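Local coordinates for protein activated BY transcription factor SSRB (Salmonella enterica, PDB 2WNW) that belongs to glycosyl hydrolase family 30 and joins a TIM-barrel domain to a beta-sandwich domain within one chain, at residues A[21-27]-A[422-428]; A[318-322]-A[394-398]; A[389-393]-A[416-420]; A[411-417]-A[430-436]. All blocks are in the same frame, centred on the assembly; numbering follows the deposited sequence.

Overall arrangement
All four contacts involve the beta-sandwich domain. Interaction 2 is the buried one and joins it to the TIM-barrel domain. Its chemistry is mostly apolar and aromatic, with a salt bridge at one end. The other three are only partly buried. Interaction 1 lies farthest out, about 34 Å from the chain centre, and pairs strand 17-25, near the N-terminus, with a hairpin. Interactions 3 and 4 share Glu-416 and Arg-417, and their centres are about 8 Å apart. Interaction 3 relies on side-chain charge and a tyrosine hydroxyl, interaction 4 on backbone bonds and one amide. A salt bridge between Glu-427 and Arg-420 connects interactions 1 and 3.

Interaction 1 (A[21-27]-A[422-428])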
# COMPACT_ATOMS: atom_id res chain seq x y z
N VAL A 21 24.96 0.37 16.53
CA VAL A 21 24.73 1.67 15.92
C VAL A 21 24.01 2.57 16.91
O VAL A 21 23.48 2.10 17.91
CB VAL A 21 23.86 1.56 14.64
CG1 VAL A 21 24.55 0.68 13.61
CG2 VAL A 21 22.49 0.99 14.99
N SER A 22 24.01 3.87 16.64
CA SER A 22 23.33 4.80 17.51
C SER A 22 22.59 5.85 16.69
O SER A 22 23.03 6.23 15.60
CB SER A 22 24.32 5.48 18.46
OG SER A 22 25.18 6.37 17.77
N PHE A 23 21.46 6.29 17.21
CA PHE A 23 20.65 7.32 16.56
C PHE A 23 21.28 8.66 16.93
O PHE A 23 22.11 8.73 17.84
CB PHE A 23 19.22 7.29 17.10
CG PHE A 23 18.38 6.16 16.57
CD1 PHE A 23 17.42 6.38 15.59
CD2 PHE A 23 18.51 4.87 17.10
CE1 PHE A 23 16.60 5.35 15.13
CE2 PHE A 23 17.69 3.83 16.65
CZ PHE A 23 16.73 4.07 15.66
N SER A 24 20.88 9.70 16.22
CA SER A 24 21.36 11.06 16.46
C SER A 24 20.12 11.95 16.49
O SER A 24 19.05 11.52 16.06
CB SER A 24 22.28 11.51 15.34
OG SER A 24 23.43 10.69 15.25
N HIS A 25 20.26 13.16 17.01
CA HIS A 25 19.14 14.08 17.04
C HIS A 25 18.81 14.32 15.57
O HIS A 25 19.72 14.49 14.76
CB HIS A 25 19.52 15.41 17.70
CG HIS A 25 18.38 16.37 17.83
ND1 HIS A 25 17.32 16.15 18.68
CD2 HIS A 25 18.11 17.53 17.19
CE1 HIS A 25 16.45 17.14 18.56
NE2 HIS A 25 16.91 17.99 17.66
N ARG A 26 17.53 14.31 15.22
CA ARG A 26 17.14 14.50 13.82
C ARG A 26 17.54 15.84 13.23
O ARG A 26 17.65 16.85 13.94
CB ARG A 26 15.63 14.31 13.64
CG ARG A 26 14.79 15.47 14.13
CD ARG A 26 13.45 15.50 13.40
NE ARG A 26 13.63 15.74 11.97
CZ ARG A 26 12.67 15.64 11.05
NH1 ARG A 26 11.44 15.30 11.41
NH2 ARG A 26 12.95 15.87 9.77
N GLN A 27 17.75 15.85 11.92
CA GLN A 27 18.10 17.06 11.19
C GLN A 27 16.76 17.66 10.77
O GLN A 27 15.77 16.95 10.64
CB GLN A 27 18.92 16.72 9.95
CG GLN A 27 20.12 15.84 10.22
CD GLN A 27 20.80 15.40 8.93
OE1 GLN A 27 21.33 16.23 8.19
NE2 GLN A 27 20.78 14.10 8.66
N LEU A 422 13.53 7.68 10.77
CA LEU A 422 13.16 8.76 11.68
C LEU A 422 12.13 8.31 12.71
O LEU A 422 11.02 7.94 12.36
CB LEU A 422 12.64 9.94 10.85
CG LEU A 422 12.37 11.33 11.45
CD1 LEU A 422 11.05 11.33 12.19
CD2 LEU A 422 13.52 11.73 12.36
N ASP A 423 12.54 8.33 13.98
CA ASP A 423 11.68 7.94 15.09
C ASP A 423 11.57 9.13 16.04
O ASP A 423 12.41 9.32 16.92
CB ASP A 423 12.29 6.75 15.83
CG ASP A 423 11.48 6.33 17.04
OD1 ASP A 423 11.95 5.45 17.79
OD2 ASP A 423 10.37 6.87 17.25
N GLY A 424 10.52 9.93 15.86
CA GLY A 424 10.35 11.09 16.72
C GLY A 424 11.41 12.13 16.43
O GLY A 424 11.55 12.58 15.29
N ASP A 425 12.18 12.50 17.44
CA ASP A 425 13.24 13.50 17.27
C ASP A 425 14.61 12.85 17.08
O ASP A 425 15.64 13.52 17.18
CB ASP A 425 13.26 14.46 18.46
CG ASP A 425 13.81 13.82 19.72
OD1 ASP A 425 13.67 12.59 19.88
OD2 ASP A 425 14.38 14.55 20.56
N LYS A 426 14.61 11.55 16.81
CA LYS A 426 15.85 10.81 16.61
C LYS A 426 15.89 10.17 15.22
O LYS A 426 14.85 9.79 14.68
CB LYS A 426 15.97 9.70 17.66
CG LYS A 426 15.99 10.19 19.11
CD LYS A 426 17.24 10.99 19.41
CE LYS A 426 17.45 11.17 20.91
NZ LYS A 426 16.29 11.81 21.57
N GLU A 427 17.08 10.06 14.65
CA GLU A 427 17.23 9.46 13.33
C GLU A 427 18.55 8.72 13.18
O GLU A 427 19.49 8.93 13.95
CB GLU A 427 17.16 10.53 12.24
CG GLU A 427 18.46 11.33 12.09
CD GLU A 427 18.43 12.32 10.93
OE1 GLU A 427 17.61 13.26 10.97
OE2 GLU A 427 19.23 12.15 9.99
N ILE A 428 18.61 7.85 12.18
CA ILE A 428 19.82 7.11 11.87
C ILE A 428 19.84 6.93 10.36
O ILE A 428 18.89 6.42 9.77
CB ILE A 428 19.88 5.73 12.58
CG1 ILE A 428 21.19 5.03 12.21
CG2 ILE A 428 18.68 4.88 12.20
CD1 ILE A 428 21.47 3.76 13.00
O HOH W 1 9.71 13.67 13.67
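Ser-24 and Glu-427 form a hydrogen-bonded antiparallel pair where strand 17-25 lies beside the beta hairpin of strands 417-423 and 426-432 in the beta-sandwich domain. The hairpin reverses in a type II' turn from Asp-423 to Lys-426, with Gly-424 at positive phi. Ser-24 N gives to Glu-427 O at 2.8 Å, and Glu-427 N gives back to Ser-24 O.

The tight part is around Ile-428. Its CG1 lies anti to the backbone N (chi1 -179°), which carries CD1 to within 3.6 Å of Val-21 CG2. Its other branch, CG2, sits over one face of the Phe-23 ring in a CH-pi contact, 3.6 Å from CE1. Leu-440 touches all three of these side chains, and the ring of Trp-442 meets that of Phe-23. Buried Glu-427 OE1 accepts from Gln-27 N at 2.8 Å, from above the carboxylate plane, and makes a salt bridge with Arg-420.

The turn side is more exposed and looser around His-25. Arg-26 N still gives to Asp-425 O at 2.8 Å. The His-25 ring stands perpendicular to the Asp-425 carboxylate without a hydrogen bond. Asp-425 OD1 forms a salt bridge with Lys-426 NZ at 3.2 Å. Leu-422 CG and CD2 lie over one face of the Arg-26 guanidinium, whose NE bonds to Gln-27 O. A water accepts from Arg-26 NH1 and donates to Gly-424 O, 2.7 Å away.

Interaction 2 (A[318-322]-A[394-398]); sequences IGNFK and EEVGF
Phe-321 and Phe-398 make the aromatic part of this contact, in which the C-terminal end of helix 305-322 packs on strand 393-399. The pair is T-shaped. Phe-398 presents its edge to one face of Phe-321, with CZ 3.9 Å from Phe-321 CG. The ring planes stand 72° apart and the centroids are 5.5 Å apart. The ring of Phe-48 also meets Phe-321.

The apolar contacts centre on Val-396, which points toward the helix. A chi1 of 64° sets Val-396 CG2 opposite the backbone N, where it meets Phe-321 CB at 3.9 Å. The CG of Lys-322 lies 3.6 Å from Val-396 CB, and the two side chains run antiparallel past one another. Ile-318 covers the next part of the strand. Its CG2 rests against the backbone of Glu-395, and its CD1 is 3.8 Å from Glu-394 CB. Phe-373 of helix 365-374 touches both Ile-318 and Val-396.

The charged contact is a salt bridge at the helix end. Lys-322 NZ comes 3.2 Å from Glu-395 OE2, on the syn side of the carboxylate. NZ also bonds to Ser-276 of the second subunit. The path of the lysine chain is less sure. Glu-395 OE1 bonds to Ser-386, and Glu-394 OE2 bonds to His-315.

The chemistry thus joins the TIM-barrel and beta-sandwich domains through an apolar and aromatic centre. The buried carboxylates are each held by polar partners, and Lys-322 appears to link the interdomain contact to the second subunit.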
# COMPACT_ATOMS: atom_id res chain seq x y z
N ILE A 318 7.20 -8.40 3.18
CA ILE A 318 7.04 -7.00 3.56
C ILE A 318 5.64 -6.51 3.20
O ILE A 318 4.96 -5.91 4.03
CB ILE A 318 8.11 -6.12 2.88
CG1 ILE A 318 9.49 -6.47 3.45
CG2 ILE A 318 7.79 -4.64 3.10
CD1 ILE A 318 10.66 -5.81 2.72
N GLY A 319 5.21 -6.78 1.98
CA GLY A 319 3.89 -6.35 1.56
C GLY A 319 2.77 -6.95 2.39
O GLY A 319 1.82 -6.25 2.77
N ASN A 320 2.86 -8.24 2.68
CA ASN A 320 1.84 -8.92 3.47
C ASN A 320 1.70 -8.28 4.85
O ASN A 320 0.60 -7.91 5.26
CB ASN A 320 2.19 -10.40 3.64
CG ASN A 320 1.97 -11.20 2.37
OD1 ASN A 320 2.33 -12.38 2.29
ND2 ASN A 320 1.37 -10.57 1.37
N PHE A 321 2.81 -8.14 5.56
CA PHE A 321 2.75 -7.56 6.89
C PHE A 321 2.32 -6.09 6.91
O PHE A 321 1.60 -5.67 7.81
CB PHE A 321 4.09 -7.77 7.61
CG PHE A 321 4.31 -9.19 8.05
CD1 PHE A 321 3.46 -9.77 8.99
CD2 PHE A 321 5.32 -9.96 7.49
CE1 PHE A 321 3.63 -11.10 9.38
CE2 PHE A 321 5.50 -11.29 7.87
CZ PHE A 321 4.65 -11.87 8.82
N LYS A 322 2.72 -5.32 5.90
CA LYS A 322 2.30 -3.93 5.85
C LYS A 322 0.80 -3.87 5.59
O LYS A 322 0.13 -2.90 5.96
CB LYS A 322 3.01 -3.17 4.72
CG LYS A 322 4.47 -2.87 5.00
CD LYS A 322 4.75 -1.38 4.93
CE LYS A 322 3.98 -0.61 5.98
NZ LYS A 322 4.22 0.87 5.90
N GLU A 394 11.43 -0.82 0.23
CA GLU A 394 10.36 -1.54 0.91
C GLU A 394 10.68 -1.66 2.38
O GLU A 394 11.82 -1.93 2.76
CB GLU A 394 10.21 -2.93 0.28
CG GLU A 394 9.82 -2.89 -1.20
CD GLU A 394 9.61 -4.27 -1.80
OE1 GLU A 394 9.23 -5.19 -1.05
OE2 GLU A 394 9.81 -4.43 -3.01
N GLU A 395 9.67 -1.45 3.22
CA GLU A 395 9.90 -1.51 4.66
C GLU A 395 8.66 -1.83 5.47
O GLU A 395 7.53 -1.53 5.07
CB GLU A 395 10.47 -0.16 5.13
CG GLU A 395 9.57 1.06 4.83
CD GLU A 395 8.38 1.17 5.77
OE1 GLU A 395 8.52 0.78 6.94
OE2 GLU A 395 7.31 1.68 5.35
N VAL A 396 8.88 -2.45 6.63
CA VAL A 396 7.80 -2.77 7.55
C VAL A 396 8.41 -2.90 8.94
O VAL A 396 9.50 -3.45 9.09
CB VAL A 396 7.06 -4.08 7.17
CG1 VAL A 396 7.99 -5.27 7.25
CG2 VAL A 396 5.84 -4.27 8.07
N GLY A 397 7.74 -2.35 9.94
CA GLY A 397 8.26 -2.41 11.29
C GLY A 397 7.33 -3.10 12.26
O GLY A 397 6.13 -3.20 12.02
N PHE A 398 7.90 -3.57 13.37
CA PHE A 398 7.14 -4.26 14.41
C PHE A 398 7.60 -3.78 15.78
O PHE A 398 8.67 -3.20 15.92
CB PHE A 398 7.43 -5.77 14.36
CG PHE A 398 7.25 -6.40 13.01
CD1 PHE A 398 6.09 -7.12 12.73
CD2 PHE A 398 8.26 -6.35 12.06
CE1 PHE A 398 5.95 -7.78 11.51
CE2 PHE A 398 8.12 -7.00 10.84
CZ PHE A 398 6.97 -7.72 10.56

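Interaction 3 (A[389-393]-A[416-420])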
# COMPACT_ATOMS: atom_id res chain seq x y z
N TYR A 389 9.64 7.27 1.91
CA TYR A 389 9.67 8.33 0.92
C TYR A 389 9.71 7.79 -0.51
O TYR A 389 9.41 8.52 -1.46
CB TYR A 389 10.88 9.23 1.17
CG TYR A 389 12.21 8.70 0.64
CD1 TYR A 389 12.71 9.13 -0.60
CD2 TYR A 389 12.98 7.82 1.39
CE1 TYR A 389 13.94 8.69 -1.07
CE2 TYR A 389 14.23 7.37 0.92
CZ TYR A 389 14.70 7.82 -0.31
OH TYR A 389 15.94 7.42 -0.75
N ASP A 390 10.07 6.52 -0.65
CA ASP A 390 10.19 5.89 -1.96
C ASP A 390 9.79 4.41 -1.86
O ASP A 390 10.41 3.65 -1.12
CB ASP A 390 11.65 6.00 -2.43
CG ASP A 390 11.86 5.55 -3.88
OD1 ASP A 390 11.15 4.64 -4.35
OD2 ASP A 390 12.77 6.11 -4.54
N ASN A 391 8.76 4.02 -2.60
CA ASN A 391 8.27 2.65 -2.59
C ASN A 391 9.29 1.58 -2.99
O ASN A 391 9.05 0.39 -2.76
CB ASN A 391 7.03 2.52 -3.49
CG ASN A 391 5.75 2.91 -2.78
OD1 ASN A 391 5.77 3.47 -1.68
ND2 ASN A 391 4.61 2.60 -3.41
N LEU A 392 10.39 1.98 -3.61
CA LEU A 392 11.42 1.02 -4.00
C LEU A 392 12.18 0.60 -2.75
O LEU A 392 12.82 -0.45 -2.72
CB LEU A 392 12.38 1.62 -5.03
CG LEU A 392 11.79 1.90 -6.42
CD1 LEU A 392 12.90 2.38 -7.35
CD2 LEU A 392 11.15 0.64 -6.99
N LEU A 393 12.12 1.43 -1.72
CA LEU A 393 12.74 1.10 -0.45
C LEU A 393 11.58 0.50 0.35
O LEU A 393 10.83 1.21 1.02
CB LEU A 393 13.29 2.35 0.25
CG LEU A 393 14.68 2.77 -0.23
CD1 LEU A 393 15.05 4.12 0.37
CD2 LEU A 393 15.70 1.71 0.16
N GLU A 416 22.57 1.74 -5.31
CA GLU A 416 22.71 1.90 -3.88
C GLU A 416 21.72 3.00 -3.51
O GLU A 416 21.58 3.97 -4.25
CB GLU A 416 24.14 2.34 -3.56
CG GLU A 416 24.41 2.61 -2.10
CD GLU A 416 25.79 3.20 -1.88
OE1 GLU A 416 26.02 4.34 -2.33
OE2 GLU A 416 26.64 2.53 -1.27
N ARG A 417 21.03 2.85 -2.38
CA ARG A 417 20.06 3.86 -1.96
C ARG A 417 20.25 4.26 -0.51
O ARG A 417 20.77 3.49 0.30
CB ARG A 417 18.63 3.35 -2.18
CG ARG A 417 18.25 3.13 -3.64
CD ARG A 417 18.33 4.42 -4.44
NE ARG A 417 17.47 5.46 -3.88
CZ ARG A 417 16.16 5.56 -4.09
NH1 ARG A 417 15.47 6.55 -3.53
NH2 ARG A 417 15.54 4.70 -4.89
N ARG A 418 19.82 5.47 -0.18
CA ARG A 418 19.94 5.99 1.18
C ARG A 418 18.59 6.31 1.78
O ARG A 418 17.63 6.60 1.06
CB ARG A 418 20.77 7.27 1.19
CG ARG A 418 22.22 7.11 0.84
CD ARG A 418 22.87 8.47 0.81
NE ARG A 418 22.24 9.32 -0.20
CZ ARG A 418 21.90 10.59 -0.01
NH1 ARG A 418 22.12 11.18 1.15
NH2 ARG A 418 21.33 11.27 -1.00
N CYS A 419 18.52 6.27 3.10
CA CYS A 419 17.30 6.60 3.80
C CYS A 419 17.66 6.97 5.23
O CYS A 419 18.73 6.63 5.72
CB CYS A 419 16.33 5.42 3.80
SG CYS A 419 16.85 3.98 4.76
N ARG A 420 16.77 7.71 5.87
CA ARG A 420 16.98 8.09 7.25
C ARG A 420 15.80 7.56 8.04
O ARG A 420 14.67 8.00 7.84
CB ARG A 420 17.05 9.61 7.39
CG ARG A 420 18.34 10.24 6.90
CD ARG A 420 18.39 11.71 7.33
NE ARG A 420 17.44 12.52 6.59
CZ ARG A 420 16.79 13.57 7.10
NH1 ARG A 420 16.99 13.93 8.36
NH2 ARG A 420 15.96 14.26 6.34
O HOH W 2 18.94 7.31 -2.32
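An Asx turn at Asp-390 belongs to the connection between strands 382-388 and 393-399, and Arg-417, at the start of strand 417-423, grips Asp-390. Asp-390 OD1 accepts from Leu-392 N at 2.9 Å within a type I turn. This leaves OD2 to face the arginine. Arg-417 comes end-on, with NH1 at 2.9 Å and NH2 at 3.1 Å from Asp-390 OD2. Both nitrogens reach this one oxygen from the same face of the carboxylate, and OD2 lies in the guanidinium plane. The carboxylate is turned 58° from that plane, so the salt bridge is not the flat two-oxygen kind.

Tyr-389 adds a second link. Its OH takes a bond from Arg-417 NH1 at 3.0 Å, with the hydroxyl tilted out of the guanidinium plane. The same OH donates to Arg-418 O at 2.6 Å, nearly in line with the C=O bond. The ring and guanidinium planes are 80° apart. Arg-417 folds back to get here, bending at chi2 (-61°) and chi3. A water accepts from Arg-417 NE at 2.8 Å and from Arg-418 N, and so occupies another edge of the guanidinium.

Beside the polar groups, Leu-393 CD1 lies 3.9 Å from Cys-419 CB. The edge of the Tyr-389 ring, at CE2, also faces this CB.

Asp-413 makes a second salt bridge to Arg-417 NH2. Cys-419 touches Ile-34 of strand 33-37 and Leu-430 of strand 426-432, while Thr-271 of the second subunit packs on Tyr-389.

Interaction 4 (A[411-417]-A[430-436])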
# COMPACT_ATOMS: atom_id res chain seq x y z
N ASN A 411 16.02 -2.82 -0.24
CA ASN A 411 16.19 -1.95 -1.40
C ASN A 411 16.09 -2.75 -2.70
O ASN A 411 17.03 -3.45 -3.08
CB ASN A 411 17.56 -1.25 -1.33
CG ASN A 411 17.87 -0.47 -2.58
OD1 ASN A 411 16.96 -0.05 -3.30
ND2 ASN A 411 19.16 -0.26 -2.86
N ARG A 412 14.95 -2.65 -3.39
CA ARG A 412 14.78 -3.39 -4.63
C ARG A 412 15.35 -2.66 -5.84
O ARG A 412 15.37 -3.20 -6.95
CB ARG A 412 13.29 -3.71 -4.88
CG ARG A 412 12.43 -2.53 -5.27
CD ARG A 412 11.00 -2.95 -5.58
NE ARG A 412 10.92 -3.87 -6.71
CZ ARG A 412 9.78 -4.41 -7.16
NH1 ARG A 412 8.63 -4.12 -6.56
NH2 ARG A 412 9.80 -5.24 -8.19
N ASP A 413 15.84 -1.44 -5.63
CA ASP A 413 16.42 -0.65 -6.72
C ASP A 413 17.71 -1.34 -7.16
O ASP A 413 18.27 -2.15 -6.41
CB ASP A 413 16.73 0.77 -6.24
CG ASP A 413 16.75 1.79 -7.38
OD1 ASP A 413 16.82 1.39 -8.56
OD2 ASP A 413 16.69 3.01 -7.09
N VAL A 414 18.17 -1.03 -8.36
CA VAL A 414 19.39 -1.61 -8.89
C VAL A 414 20.59 -0.72 -8.57
O VAL A 414 21.70 -0.95 -9.05
CB VAL A 414 19.31 -1.79 -10.42
CG1 VAL A 414 18.20 -2.79 -10.77
CG2 VAL A 414 19.04 -0.45 -11.08
N GLN A 415 20.35 0.31 -7.77
CA GLN A 415 21.40 1.24 -7.36
C GLN A 415 21.44 1.29 -5.84
O GLN A 415 20.47 0.93 -5.17
CB GLN A 415 21.10 2.66 -7.83
CG GLN A 415 20.94 2.86 -9.31
CD GLN A 415 20.62 4.30 -9.61
OE1 GLN A 415 21.36 5.21 -9.21
NE2 GLN A 415 19.52 4.54 -10.32
N GLU A 416 22.57 1.74 -5.31
CA GLU A 416 22.71 1.90 -3.88
C GLU A 416 21.72 3.00 -3.51
O GLU A 416 21.58 3.97 -4.25
CB GLU A 416 24.14 2.34 -3.56
CG GLU A 416 24.41 2.61 -2.10
CD GLU A 416 25.79 3.20 -1.88
OE1 GLU A 416 26.02 4.34 -2.33
OE2 GLU A 416 26.64 2.53 -1.27
N ARG A 417 21.03 2.85 -2.38
CA ARG A 417 20.06 3.86 -1.96
C ARG A 417 20.25 4.26 -0.51
O ARG A 417 20.77 3.49 0.30
CB ARG A 417 18.63 3.35 -2.18
CG ARG A 417 18.25 3.13 -3.64
CD ARG A 417 18.33 4.42 -4.44
NE ARG A 417 17.47 5.46 -3.88
CZ ARG A 417 16.16 5.56 -4.09
NH1 ARG A 417 15.47 6.55 -3.53
NH2 ARG A 417 15.54 4.70 -4.89
N LEU A 430 20.91 5.35 6.89
CA LEU A 430 21.30 4.04 6.38
C LEU A 430 21.56 4.08 4.88
O LEU A 430 20.93 4.85 4.15
CB LEU A 430 20.21 3.01 6.67
CG LEU A 430 19.79 2.76 8.13
CD1 LEU A 430 18.73 1.68 8.16
CD2 LEU A 430 21.00 2.36 8.96
N THR A 431 22.49 3.26 4.43
CA THR A 431 22.81 3.16 3.02
C THR A 431 22.73 1.68 2.67
O THR A 431 23.42 0.85 3.27
CB THR A 431 24.24 3.67 2.71
OG1 THR A 431 24.30 5.08 2.97
CG2 THR A 431 24.59 3.42 1.26
N LEU A 432 21.88 1.34 1.70
CA LEU A 432 21.74 -0.05 1.30
C LEU A 432 22.19 -0.28 -0.13
O LEU A 432 21.86 0.48 -1.04
CB LEU A 432 20.28 -0.51 1.46
CG LEU A 432 19.72 -0.65 2.87
CD1 LEU A 432 19.38 0.73 3.41
CD2 LEU A 432 18.47 -1.53 2.86
N PRO A 433 22.97 -1.35 -0.34
CA PRO A 433 23.44 -1.63 -1.70
C PRO A 433 22.25 -2.17 -2.48
O PRO A 433 21.19 -2.43 -1.91
CB PRO A 433 24.51 -2.69 -1.47
CG PRO A 433 23.95 -3.46 -0.30
CD PRO A 433 23.47 -2.35 0.62
N PRO A 434 22.40 -2.32 -3.81
CA PRO A 434 21.29 -2.85 -4.61
C PRO A 434 20.87 -4.21 -4.04
O PRO A 434 21.73 -5.04 -3.75
CB PRO A 434 21.90 -2.97 -6.00
CG PRO A 434 22.94 -1.88 -6.02
CD PRO A 434 23.57 -2.02 -4.65
N SER A 435 19.57 -4.41 -3.88
CA SER A 435 19.02 -5.66 -3.34
C SER A 435 19.37 -5.89 -1.88
O SER A 435 19.04 -6.94 -1.31
CB SER A 435 19.47 -6.86 -4.18
OG SER A 435 18.91 -6.82 -5.48
N GLY A 436 20.02 -4.92 -1.26
CA GLY A 436 20.38 -5.09 0.14
C GLY A 436 19.17 -5.06 1.06
O GLY A 436 18.13 -4.50 0.73
O HOH W 3 19.06 -4.79 -7.13
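The flat amide of Asn-411 serves both sides of this contact through its ND2. Gln-415 O, in its own loop, lies in the amide plane, 2.9 Å from ND2. Across the contact, ND2 gives to Pro-433 O at 3.1 Å, with that oxygen tilted from the amide plane. A longer bond to Leu-432 O is weak. The Pro-433 carbonyl is met on opposite faces, by Asn-411 ND2 and by Gly-436 N. A chi1 of 173° swings CG of Asn-411 away from its own N and carries ND2 in among these carbonyls. Its OD1 accepts from Asp-413 N in an Asx turn.

The Pro-434 ring packs on the bend at Val-414 and Gln-415, with CG 3.4 Å from Val-414 O. The extended, exposed Glu-416 side chain passes across Thr-431 at a slant, and its CD comes 3.4 Å from Thr-431 CG2.

Backbone bonds fix the two ends. Arg-417 N gives to Leu-432 O at 2.8 Å, and Leu-432 N gives back to Arg-417 O. Asn-411 N bonds to Gly-436 O at 2.9 Å. A water joins Asp-413 O to Ser-435 OG, 2.6 Å from the hydroxyl.

These contacts fit the loop between strands 405-411 and 417-423 against a type II turn, Pro-433 to Gly-436, between strands 426-432 and 437-442. Two connections of the beta-sandwich domain thus meet at the ends of these strands.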